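Side-chain contacts in enoyl-CoA hydratase subunit II (PDB 2EJ5), which probably catalyses the reversible hydration of enoyl-CoA thioesters as a member of the crotonase-like family, with a likely part in phenylacetic acid breakdown: residues A[14-19]-A[33-38]; A[37-42]-A[51-56]. All blocks are in the same frame, centred on the assembly; numbering follows the deposited sequence.

How the interactions relate
From the N terminus, strand 13-18 runs first, helix 29-44 returns over the sheet, and strand 50-55 then enters it parallel to the first. Interaction 1 (14-19 with 33-38) closes the loop between strand and helix; interaction 2 (37-42 with 51-56) closes the shorter one from helix to second strand. The loops neither nest nor cross: they follow one another, overlapping in Lys37 and Ala38. Together they seat one beta-alpha-beta crossover, earlier helix turns on the first strand and later ones on the second. The strands are also joined directly, by probable hydrogen bonds from Leu16 N to Val52 O and from Val52 N to Ala14 O.

Interaction 1: A[14-19]-A[33-38]; sequences AWLTLN and AEVTKA
Leu16 and Leu18 of strand 13-18 meet Val35 and Ala38 of helix 29-44 through methyl groups alone, and all four residues are buried. Leu16 does most of the bridging because its two branches part between two helix residues. CD1 packs against CB of Ala38 at 3.7 Å, while CD2 lies 4.1 Å from CG2 of Val35. With CG opposite the backbone N (chi1 -161°), the fork of Leu16 extends from the strand to the helix, and it meets the valine at about a right angle. Leu18 adds a slanting approach: its CD2 touches the same CG2 of Val35 at 3.8 Å, so one valine methyl is shared by two leucines.

The residue types suit their distances. Ala38 lies where the backbones are nearest, with its CA 7.6 Å from the CA of Leu16, and a single methyl leaves room for the leucine fork. Val35, three residues earlier, suits its place because CG2, opposite the carbonyl carbon, is presented to the strand. Ile5 of strand 5-10 also touches Leu16 and Val35.

The carboxylate of neighbouring Glu34 is hydrogen-bonded by the Thr4 hydroxyl and the Glu3 backbone N, so this charge does not enter the contact. The crossover helix is thus packed on the first strand of the beta-alpha-beta unit 13-18, 29-44, 50-55 by purely apolar contacts, which implies that fit of shape and exclusion of water, rather than directional bonds, hold it there.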
ATOM      1  N   ALA A  14     -26.294  -5.488  14.291  1.00 19.95           N
ATOM      2  CA  ALA A  14     -27.225  -5.395  13.171  1.00 19.33           C
ATOM      3  C   ALA A  14     -26.804  -6.352  12.068  1.00 19.00           C
ATOM      4  O   ALA A  14     -25.704  -6.248  11.512  1.00 19.52           O
ATOM      5  CB  ALA A  14     -27.345  -3.933  12.656  1.00 19.03           C
ATOM      6  N   TRP A  15     -27.679  -7.301  11.772  1.00 18.62           N
ATOM      7  CA  TRP A  15     -27.490  -8.283  10.738  1.00 20.14           C
ATOM      8  C   TRP A  15     -28.200  -7.732   9.496  1.00 21.01           C
ATOM      9  O   TRP A  15     -29.442  -7.591   9.463  1.00 23.54           O
ATOM     10  CB  TRP A  15     -28.044  -9.632  11.187  1.00 20.63           C
ATOM     11  CG  TRP A  15     -27.269 -10.210  12.352  1.00 20.38           C
ATOM     12  CD1 TRP A  15     -27.432  -9.922  13.707  1.00 22.16           C
ATOM     13  CD2 TRP A  15     -26.187 -11.140  12.269  1.00 18.42           C
ATOM     14  NE1 TRP A  15     -26.514 -10.627  14.450  1.00 21.49           N
ATOM     15  CE2 TRP A  15     -25.743 -11.388  13.598  1.00 21.58           C
ATOM     16  CE3 TRP A  15     -25.542 -11.790  11.201  1.00 19.87           C
ATOM     17  CZ2 TRP A  15     -24.684 -12.260  13.877  1.00 21.96           C
ATOM     18  CZ3 TRP A  15     -24.497 -12.650  11.472  1.00 21.31           C
ATOM     19  CH2 TRP A  15     -24.077 -12.887  12.813  1.00 21.43           C
ATOM     20  N   LEU A  16     -27.411  -7.345   8.505  1.00 20.01           N
ATOM     21  CA  LEU A  16     -27.940  -6.822   7.246  1.00 20.19           C
ATOM     22  C   LEU A  16     -27.781  -7.925   6.218  1.00 20.58           C
ATOM     23  O   LEU A  16     -26.676  -8.245   5.733  1.00 19.45           O
ATOM     24  CB  LEU A  16     -27.236  -5.484   6.890  1.00 19.92           C
ATOM     25  CG  LEU A  16     -27.927  -4.552   5.867  1.00 19.74           C
ATOM     26  CD1 LEU A  16     -27.261  -3.179   5.768  1.00 20.16           C
ATOM     27  CD2 LEU A  16     -28.084  -5.206   4.493  1.00 19.76           C
ATOM     28  N   THR A  17     -28.885  -8.610   5.918  1.00 21.32           N
ATOM     29  CA  THR A  17     -28.802  -9.726   5.007  1.00 22.23           C
ATOM     30  C   THR A  17     -29.352  -9.296   3.633  1.00 23.75           C
ATOM     31  O   THR A  17     -30.517  -8.877   3.515  1.00 22.47           O
ATOM     32  CB  THR A  17     -29.552 -10.942   5.567  1.00 22.38           C
ATOM     33  OG1 THR A  17     -28.925 -11.361   6.791  1.00 24.65           O
ATOM     34  CG2 THR A  17     -29.560 -12.070   4.604  1.00 22.37           C
ATOM     35  N   LEU A  18     -28.506  -9.386   2.608  1.00 24.26           N
ATOM     36  CA  LEU A  18     -28.930  -9.139   1.232  1.00 25.09           C
ATOM     37  C   LEU A  18     -29.834 -10.284   0.790  1.00 25.99           C
ATOM     38  O   LEU A  18     -29.445 -11.443   0.901  1.00 26.85           O
ATOM     39  CB  LEU A  18     -27.717  -9.083   0.301  1.00 24.43           C
ATOM     40  CG  LEU A  18     -26.566  -8.158   0.738  1.00 23.95           C
ATOM     41  CD1 LEU A  18     -25.468  -8.162  -0.340  1.00 19.94           C
ATOM     42  CD2 LEU A  18     -27.064  -6.723   1.046  1.00 23.88           C
ATOM     43  N   ASN A  19     -31.016  -9.965   0.252  1.00 26.84           N
ATOM     44  CA  ASN A  19     -32.105 -10.960   0.205  1.00 26.46           C
ATOM     45  C   ASN A  19     -32.867 -11.066  -1.143  1.00 27.43           C
ATOM     46  O   ASN A  19     -34.062 -10.813  -1.217  1.00 27.38           O
ATOM     47  CB  ASN A  19     -33.050 -10.683   1.385  1.00 26.25           C
ATOM     48  CG  ASN A  19     -33.873 -11.894   1.805  1.00 27.89           C
ATOM     49  OD1 ASN A  19     -33.570 -13.024   1.440  1.00 24.90           O
ATOM     50  ND2 ASN A  19     -34.912 -11.650   2.619  1.00 26.96           N
ATOM     51  N   ALA A  33     -31.223   1.217  -2.434  1.00 24.33           N
ATOM     52  CA  ALA A  33     -31.850   2.160  -1.563  1.00 23.08           C
ATOM     53  C   ALA A  33     -32.050   1.640  -0.141  1.00 23.73           C
ATOM     54  O   ALA A  33     -31.953   2.408   0.815  1.00 23.18           O
ATOM     55  CB  ALA A  33     -33.196   2.595  -2.157  1.00 25.02           C
ATOM     56  N   GLU A  34     -32.391   0.362  -0.009  1.00 23.61           N
ATOM     57  CA  GLU A  34     -32.667  -0.213   1.324  1.00 24.88           C
ATOM     58  C   GLU A  34     -31.366  -0.366   2.109  1.00 23.42           C
ATOM     59  O   GLU A  34     -31.313  -0.067   3.282  1.00 24.16           O
ATOM     60  CB  GLU A  34     -33.407  -1.550   1.207  1.00 23.46           C
ATOM     61  CG  GLU A  34     -34.821  -1.381   0.581  1.00 27.15           C
ATOM     62  CD  GLU A  34     -35.608  -2.669   0.496  1.00 27.95           C
ATOM     63  OE1 GLU A  34     -34.986  -3.753   0.393  1.00 26.84           O
ATOM     64  OE2 GLU A  34     -36.873  -2.585   0.517  1.00 32.09           O
ATOM     65  N   VAL A  35     -30.303  -0.794   1.431  1.00 24.02           N
ATOM     66  CA  VAL A  35     -29.007  -0.958   2.101  1.00 21.57           C
ATOM     67  C   VAL A  35     -28.540   0.389   2.647  1.00 21.70           C
ATOM     68  O   VAL A  35     -28.082   0.458   3.781  1.00 21.24           O
ATOM     69  CB  VAL A  35     -27.982  -1.611   1.179  1.00 22.06           C
ATOM     70  CG1 VAL A  35     -26.542  -1.475   1.771  1.00 19.26           C
ATOM     71  CG2 VAL A  35     -28.319  -3.104   0.947  1.00 21.09           C
ATOM     72  N   THR A  36     -28.715   1.458   1.853  1.00 20.90           N
ATOM     73  CA  THR A  36     -28.353   2.823   2.248  1.00 21.41           C
ATOM     74  C   THR A  36     -29.063   3.216   3.527  1.00 21.74           C
ATOM     75  O   THR A  36     -28.430   3.631   4.501  1.00 21.46           O
ATOM     76  CB  THR A  36     -28.659   3.885   1.113  1.00 20.40           C
ATOM     77  OG1 THR A  36     -27.928   3.558  -0.073  1.00 22.31           O
ATOM     78  CG2 THR A  36     -28.266   5.296   1.514  1.00 22.80           C
ATOM     79  N   LYS A  37     -30.390   3.122   3.503  1.00 22.96           N
ATOM     80  CA  LYS A  37     -31.234   3.400   4.675  1.00 22.81           C
ATOM     81  C   LYS A  37     -30.847   2.585   5.927  1.00 22.19           C
ATOM     82  O   LYS A  37     -30.756   3.136   7.022  1.00 21.71           O
ATOM     83  CB  LYS A  37     -32.701   3.133   4.303  1.00 24.34           C
ATOM     84  CG  LYS A  37     -33.709   3.565   5.377  1.00 27.81           C
ATOM     85  CD  LYS A  37     -35.127   3.574   4.802  1.00 34.47           C
ATOM     86  CE  LYS A  37     -36.176   3.946   5.852  1.00 37.39           C
ATOM     87  NZ  LYS A  37     -36.267   2.910   6.941  1.00 40.84           N
ATOM     88  N   ALA A  38     -30.619   1.291   5.738  1.00 21.38           N
ATOM     89  CA  ALA A  38     -30.276   0.370   6.823  1.00 22.54           C
ATOM     90  C   ALA A  38     -28.917   0.763   7.432  1.00 22.42           C
ATOM     91  O   ALA A  38     -28.767   0.776   8.643  1.00 22.30           O
ATOM     92  CB  ALA A  38     -30.222  -1.038   6.294  1.00 21.79           C
TER

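Interaction 2: A[37-42]-A[51-56]; sequences KALKQA and VVITGA
Ala42 and Val51 mark the closest backbone approach of helix 37-42 to strand 51-55, with their CA atoms 7.3 Å apart. The two segment axes come within 10.5 Å and run nearly antiparallel, at 160°, as expected where a helix leads back to the start of the next parallel strand. The helix bonds along itself, Ala42 N donating to Ala38 O, whereas the strand's backbone is taken up by neighbouring strands. The backbones are thus engaged on their own sides, and side chains make the contact between them.

The tightest of these contacts is between methyls, CB of Ala42 and CG2 of Val51, at 3.7 Å. In Val51, CG1 stands opposite the backbone N (chi1 178°) and CG2 opposite the carbonyl carbon; the two branches thus serve different helix residues, CG2 the alanine and CG1 the leucine. A small residue suits position 42, where the valine methyl comes right up to the helix.

Leu39, almost one turn earlier, spans a wider gap. Its CD2 approaches CD1 of Ile53 at 4.2 Å and lies more loosely against CG1 of Val51, at 4.5 Å. Both Leu39 and Ile53 are long enough to bridge the gap, one from the helix and one from the strand, and beta-branched Val51 and Ile53 are well suited to an extended strand.

Around this buried apolar patch, Tyr7 of strand 5-10 touches Ala42, and Leu93, in the loop after helix 75-92, packs on Leu39. Val97 of strand 97-101 flanks both Val51 and Ile53. The helix thus lies over a face of the sheet, while strand 50-55 is hydrogen-bonded between strands 13-18 and 97-101.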
ATOM      1  N   LYS A  37     -30.390   3.122   3.503  1.00 22.96           N
ATOM      2  CA  LYS A  37     -31.234   3.400   4.675  1.00 22.81           C
ATOM      3  C   LYS A  37     -30.847   2.585   5.927  1.00 22.19           C
ATOM      4  O   LYS A  37     -30.756   3.136   7.022  1.00 21.71           O
ATOM      5  CB  LYS A  37     -32.701   3.133   4.303  1.00 24.34           C
ATOM      6  CG  LYS A  37     -33.709   3.565   5.377  1.00 27.81           C
ATOM      7  CD  LYS A  37     -35.127   3.574   4.802  1.00 34.47           C
ATOM      8  CE  LYS A  37     -36.176   3.946   5.852  1.00 37.39           C
ATOM      9  NZ  LYS A  37     -36.267   2.910   6.941  1.00 40.84           N
ATOM     10  N   ALA A  38     -30.619   1.291   5.738  1.00 21.38           N
ATOM     11  CA  ALA A  38     -30.276   0.370   6.823  1.00 22.54           C
ATOM     12  C   ALA A  38     -28.917   0.763   7.432  1.00 22.42           C
ATOM     13  O   ALA A  38     -28.767   0.776   8.643  1.00 22.30           O
ATOM     14  CB  ALA A  38     -30.222  -1.038   6.294  1.00 21.79           C
ATOM     15  N   LEU A  39     -27.931   1.108   6.578  1.00 22.50           N
ATOM     16  CA  LEU A  39     -26.612   1.520   7.090  1.00 20.94           C
ATOM     17  C   LEU A  39     -26.722   2.769   7.891  1.00 21.58           C
ATOM     18  O   LEU A  39     -26.068   2.913   8.897  1.00 20.32           O
ATOM     19  CB  LEU A  39     -25.581   1.723   5.976  1.00 21.11           C
ATOM     20  CG  LEU A  39     -25.121   0.469   5.234  1.00 21.68           C
ATOM     21  CD1 LEU A  39     -24.223   0.874   4.068  1.00 23.45           C
ATOM     22  CD2 LEU A  39     -24.473  -0.629   6.156  1.00 19.11           C
ATOM     23  N   LYS A  40     -27.568   3.700   7.449  1.00 22.71           N
ATOM     24  CA  LYS A  40     -27.711   4.965   8.162  1.00 24.55           C
ATOM     25  C   LYS A  40     -28.451   4.702   9.486  1.00 23.82           C
ATOM     26  O   LYS A  40     -28.132   5.309  10.494  1.00 24.36           O
ATOM     27  CB  LYS A  40     -28.437   6.019   7.282  1.00 25.59           C
ATOM     28  CG  LYS A  40     -27.681   6.417   5.982  1.00 27.55           C
ATOM     29  CD  LYS A  40     -28.537   7.304   5.061  1.00 26.58           C
ATOM     30  CE  LYS A  40     -27.715   7.886   3.880  1.00 28.98           C
ATOM     31  NZ  LYS A  40     -28.508   8.786   2.908  1.00 34.18           N
ATOM     32  N   GLN A  41     -29.390   3.766   9.460  1.00 24.64           N
ATOM     33  CA  GLN A  41     -30.159   3.319  10.643  1.00 26.96           C
ATOM     34  C   GLN A  41     -29.175   2.763  11.695  1.00 25.78           C
ATOM     35  O   GLN A  41     -29.081   3.276  12.820  1.00 24.38           O
ATOM     36  CB  GLN A  41     -31.149   2.240  10.196  1.00 26.92           C
ATOM     37  CG  GLN A  41     -32.221   1.758  11.200  1.00 29.93           C
ATOM     38  CD  GLN A  41     -33.396   1.019  10.486  1.00 31.62           C
ATOM     39  OE1 GLN A  41     -33.469   0.976   9.234  1.00 35.30           O
ATOM     40  NE2 GLN A  41     -34.316   0.432  11.287  1.00 34.68           N
ATOM     41  N   ALA A  42     -28.405   1.755  11.278  1.00 25.23           N
ATOM     42  CA  ALA A  42     -27.348   1.179  12.130  1.00 24.74           C
ATOM     43  C   ALA A  42     -26.399   2.219  12.700  1.00 24.59           C
ATOM     44  O   ALA A  42     -26.057   2.176  13.883  1.00 25.00           O
ATOM     45  CB  ALA A  42     -26.590   0.097  11.360  1.00 25.49           C
ATOM     46  N   VAL A  51     -21.968  -4.173  12.654  1.00 16.79           N
ATOM     47  CA  VAL A  51     -22.855  -4.504  11.550  1.00 17.49           C
ATOM     48  C   VAL A  51     -22.317  -5.694  10.820  1.00 17.36           C
ATOM     49  O   VAL A  51     -21.115  -5.792  10.575  1.00 17.14           O
ATOM     50  CB  VAL A  51     -23.050  -3.310  10.538  1.00 16.85           C
ATOM     51  CG1 VAL A  51     -23.956  -3.728   9.370  1.00 18.74           C
ATOM     52  CG2 VAL A  51     -23.659  -2.117  11.250  1.00 21.85           C
ATOM     53  N   VAL A  52     -23.201  -6.615  10.458  1.00 16.71           N
ATOM     54  CA  VAL A  52     -22.793  -7.724   9.614  1.00 17.19           C
ATOM     55  C   VAL A  52     -23.573  -7.665   8.323  1.00 17.84           C
ATOM     56  O   VAL A  52     -24.793  -7.627   8.336  1.00 19.57           O
ATOM     57  CB  VAL A  52     -23.010  -9.116  10.303  1.00 17.50           C
ATOM     58  CG1 VAL A  52     -22.599 -10.296   9.356  1.00 17.31           C
ATOM     59  CG2 VAL A  52     -22.241  -9.184  11.602  1.00 19.41           C
ATOM     60  N   ILE A  53     -22.872  -7.702   7.202  1.00 18.45           N
ATOM     61  CA  ILE A  53     -23.531  -7.856   5.887  1.00 17.73           C
ATOM     62  C   ILE A  53     -23.222  -9.253   5.355  1.00 18.76           C
ATOM     63  O   ILE A  53     -22.058  -9.676   5.297  1.00 18.13           O
ATOM     64  CB  ILE A  53     -23.004  -6.779   4.891  1.00 17.36           C
ATOM     65  CG1 ILE A  53     -23.191  -5.391   5.509  1.00 14.78           C
ATOM     66  CG2 ILE A  53     -23.595  -6.994   3.484  1.00 17.97           C
ATOM     67  CD1 ILE A  53     -22.776  -4.166   4.632  1.00 19.38           C
ATOM     68  N   THR A  54     -24.272  -9.988   4.979  1.00 18.81           N
ATOM     69  CA  THR A  54     -24.131 -11.333   4.457  1.00 19.03           C
ATOM     70  C   THR A  54     -25.221 -11.560   3.419  1.00 19.82           C
ATOM     71  O   THR A  54     -26.145 -10.756   3.317  1.00 20.50           O
ATOM     72  CB  THR A  54     -24.216 -12.385   5.597  1.00 19.82           C
ATOM     73  OG1 THR A  54     -23.737 -13.632   5.117  1.00 18.95           O
ATOM     74  CG2 THR A  54     -25.627 -12.558   6.105  1.00 21.14           C
ATOM     75  N   GLY A  55     -25.075 -12.600   2.614  1.00 20.23           N
ATOM     76  CA  GLY A  55     -26.051 -12.938   1.579  1.00 22.81           C
ATOM     77  C   GLY A  55     -26.969 -14.101   1.986  1.00 24.26           C
ATOM     78  O   GLY A  55     -26.519 -15.058   2.587  1.00 24.72           O
ATOM     79  N   ALA A  56     -28.257 -14.011   1.659  1.00 26.40           N
ATOM     80  CA  ALA A  56     -29.143 -15.159   1.824  1.00 27.10           C
ATOM     81  C   ALA A  56     -28.834 -16.164   0.717  1.00 27.72           C
ATOM     82  O   ALA A  56     -28.488 -15.787  -0.407  1.00 27.58           O
ATOM     83  CB  ALA A  56     -30.599 -14.732   1.757  1.00 26.97           C
TER